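Local coordinates for sesquisabinene B synthase 2 (Santalum album, PDB 6A2A), which probably cyclises farnesyl diphosphate to the sesquiterpene sesquisabinene B in a magnesium-dependent reaction, as a terpene synthase of the Tpsb subfamily, at residues Q74-P78 with L79-E83. Sequence-based numbering, arbitrary orientation.
Sequences QTMEP and LTKLE
Lys81 reaches back from the first turn of its helix to the chain that leads into it, where its NZ donates a short hydrogen bond of 2.5 Å to the backbone O of Gln74. The ammonium lies 22° from the plane of that carbonyl. CG of Lys81 stands anti to the backbone N (chi1 -179°), and bends at each of the next three torsions curl the chain and bring NZ to the Gln74 carbonyl. Met76 crosses this curled chain at about a right angle, its SD 3.4 Å from CE of Lys81, while SD also meets the methyl CG2 of Thr80 at 4.1 Å. A water accepts a second bond from NZ at 3.0 Å and a weak one from the backbone N of Met76. Glu77 holds the N-cap position of helix 78-90, and its carbonyl O takes the N-H of Lys81 at 2.9 Å; Pro78 opens the helix, its O receiving the N-H of Leu82. Residues 74-77 thus form the short connection between helix 55-73 and helix 78-90 in the all-helical N-terminal domain of the terpene synthase. NZ also binds Ile72 O, tying the connection to the end of helix 55-73. With an alanine at Lys81, the carbonyls of Gln74 and Ile72 would probably lose the donor they share, and SD of Met76 the CE methylene it lies against. Pro78, Leu79 and Leu82 all pack on Trp116.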
ATOM      1  N   GLN A  74      -5.494  -1.798 -44.651  1.00 44.59           N
ATOM      2  CA  GLN A  74      -5.085  -1.815 -46.085  1.00 44.75           C
ATOM      3  C   GLN A  74      -5.736  -2.999 -46.825  1.00 42.82           C
ATOM      4  O   GLN A  74      -5.973  -4.078 -46.264  1.00 35.43           O
ATOM      5  CB  GLN A  74      -3.556  -1.744 -46.103  1.00 44.01           C
ATOM      6  CG  GLN A  74      -2.831  -2.472 -47.216  1.00 46.13           C
ATOM      7  CD  GLN A  74      -1.347  -2.420 -46.927  1.00 45.68           C
ATOM      8  OE1 GLN A  74      -0.827  -1.431 -46.413  1.00 44.53           O
ATOM      9  NE2 GLN A  74      -0.656  -3.507 -47.216  1.00 46.69           N
ATOM     10  N   THR A  75      -6.080  -2.787 -48.097  1.00 35.09           N
ATOM     11  CA  THR A  75      -6.614  -3.870 -48.913  1.00 37.23           C
ATOM     12  C   THR A  75      -5.553  -4.949 -49.064  1.00 36.78           C
ATOM     13  O   THR A  75      -4.388  -4.622 -49.369  1.00 37.79           O
ATOM     14  CB  THR A  75      -7.014  -3.428 -50.329  1.00 41.64           C
ATOM     15  OG1 THR A  75      -7.690  -2.189 -50.178  1.00 45.63           O
ATOM     16  CG2 THR A  75      -7.905  -4.431 -51.026  1.00 42.76           C
ATOM     17  N   MET A  76      -5.981  -6.178 -48.774  1.00 36.22           N
ATOM     18  CA  MET A  76      -5.217  -7.377 -48.974  1.00 31.50           C
ATOM     19  C   MET A  76      -6.136  -8.419 -49.569  1.00 33.25           C
ATOM     20  O   MET A  76      -7.348  -8.285 -49.430  1.00 37.32           O
ATOM     21  CB  MET A  76      -4.681  -7.892 -47.627  1.00 29.78           C
ATOM     22  CG  MET A  76      -3.767  -6.922 -46.952  1.00 33.97           C
ATOM     23  SD  MET A  76      -3.154  -7.633 -45.403  1.00 35.85           S
ATOM     24  CE  MET A  76      -2.194  -6.261 -44.785  1.00 34.51           C
ATOM     25  N   GLU A  77      -5.588  -9.482 -50.170  1.00 33.23           N
ATOM     26  CA  GLU A  77      -6.385 -10.650 -50.442  1.00 29.79           C
ATOM     27  C   GLU A  77      -6.963 -11.153 -49.109  1.00 32.20           C
ATOM     28  O   GLU A  77      -6.336 -10.950 -48.063  1.00 32.62           O
ATOM     29  CB  GLU A  77      -5.561 -11.755 -51.097  1.00 32.85           C
ATOM     30  CG  GLU A  77      -4.993 -11.365 -52.462  1.00 32.78           C
ATOM     31  CD  GLU A  77      -6.045 -10.929 -53.461  1.00 34.34           C
ATOM     32  OE1 GLU A  77      -7.106 -11.569 -53.540  1.00 38.08           O
ATOM     33  OE2 GLU A  77      -5.783  -9.943 -54.159  1.00 46.04           O
ATOM     34  N   PRO A  78      -8.164 -11.746 -49.140  1.00 32.18           N
ATOM     35  CA  PRO A  78      -8.864 -12.091 -47.892  1.00 34.04           C
ATOM     36  C   PRO A  78      -8.095 -13.093 -47.020  1.00 34.44           C
ATOM     37  O   PRO A  78      -8.081 -12.954 -45.785  1.00 31.85           O
ATOM     38  CB  PRO A  78     -10.166 -12.769 -48.314  1.00 36.98           C
ATOM     39  CG  PRO A  78      -9.943 -13.081 -49.796  1.00 35.78           C
ATOM     40  CD  PRO A  78      -9.108 -11.911 -50.245  1.00 34.47           C
ATOM     41  N   LEU A  79      -7.501 -14.111 -47.623  1.00 33.54           N
ATOM     42  CA  LEU A  79      -6.732 -15.053 -46.785  1.00 32.57           C
ATOM     43  C   LEU A  79      -5.573 -14.308 -46.128  1.00 31.49           C
ATOM     44  O   LEU A  79      -5.261 -14.535 -44.944  1.00 32.20           O
ATOM     45  CB  LEU A  79      -6.246 -16.229 -47.623  1.00 34.26           C
ATOM     46  CG  LEU A  79      -5.433 -17.260 -46.847  1.00 34.73           C
ATOM     47  CD1 LEU A  79      -6.261 -17.854 -45.711  1.00 33.15           C
ATOM     48  CD2 LEU A  79      -4.929 -18.345 -47.781  1.00 33.06           C
ATOM     49  N   THR A  80      -4.931 -13.412 -46.878  1.00 30.16           N
ATOM     50  CA  THR A  80      -3.772 -12.709 -46.402  1.00 28.50           C
ATOM     51  C   THR A  80      -4.207 -11.803 -45.244  1.00 32.30           C
ATOM     52  O   THR A  80      -3.511 -11.682 -44.272  1.00 26.91           O
ATOM     53  CB  THR A  80      -3.105 -11.925 -47.551  1.00 31.16           C
ATOM     54  OG1 THR A  80      -2.721 -12.902 -48.536  1.00 26.34           O
ATOM     55  CG2 THR A  80      -1.903 -11.142 -47.098  1.00 29.48           C
ATOM     56  N   LYS A  81      -5.379 -11.177 -45.350  1.00 28.13           N
ATOM     57  CA  LYS A  81      -5.851 -10.330 -44.275  1.00 29.08           C
ATOM     58  C   LYS A  81      -6.165 -11.200 -43.041  1.00 25.20           C
ATOM     59  O   LYS A  81      -5.847 -10.783 -41.950  1.00 29.11           O
ATOM     60  CB  LYS A  81      -7.075  -9.522 -44.734  1.00 31.22           C
ATOM     61  CG  LYS A  81      -7.664  -8.552 -43.710  1.00 30.90           C
ATOM     62  CD  LYS A  81      -6.678  -7.548 -43.101  1.00 35.85           C
ATOM     63  CE  LYS A  81      -6.079  -6.545 -44.069  1.00 39.87           C
ATOM     64  NZ  LYS A  81      -7.047  -5.500 -44.449  1.00 39.93           N
ATOM     65  N   LEU A  82      -6.751 -12.365 -43.206  1.00 26.97           N
ATOM     66  CA  LEU A  82      -7.056 -13.197 -41.988  1.00 28.80           C
ATOM     67  C   LEU A  82      -5.727 -13.592 -41.332  1.00 30.76           C
ATOM     68  O   LEU A  82      -5.587 -13.609 -40.124  1.00 26.60           O
ATOM     69  CB  LEU A  82      -7.839 -14.441 -42.357  1.00 26.05           C
ATOM     70  CG  LEU A  82      -9.309 -14.261 -42.750  1.00 28.22           C
ATOM     71  CD1 LEU A  82      -9.934 -15.586 -42.993  1.00 26.03           C
ATOM     72  CD2 LEU A  82     -10.129 -13.495 -41.721  1.00 31.39           C
ATOM     73  N   GLU A  83      -4.738 -13.936 -42.150  1.00 25.69           N
ATOM     74  CA  GLU A  83      -3.469 -14.353 -41.625  1.00 27.20           C
ATOM     75  C   GLU A  83      -2.829 -13.194 -40.863  1.00 27.24           C
ATOM     76  O   GLU A  83      -2.244 -13.421 -39.784  1.00 27.49           O
ATOM     77  CB  GLU A  83      -2.580 -14.910 -42.764  1.00 25.40           C
ATOM     78  CG  GLU A  83      -2.928 -16.291 -43.194  1.00 25.68           C
ATOM     79  CD  GLU A  83      -2.214 -16.733 -44.477  1.00 29.41           C
ATOM     80  OE1 GLU A  83      -1.587 -15.851 -45.122  1.00 34.74           O
ATOM     81  OE2 GLU A  83      -2.287 -17.916 -44.820  1.00 31.04           O
TER
HETATM   82  O   HOH W   1      -8.710  -6.460 -46.795  1.00 42.12           O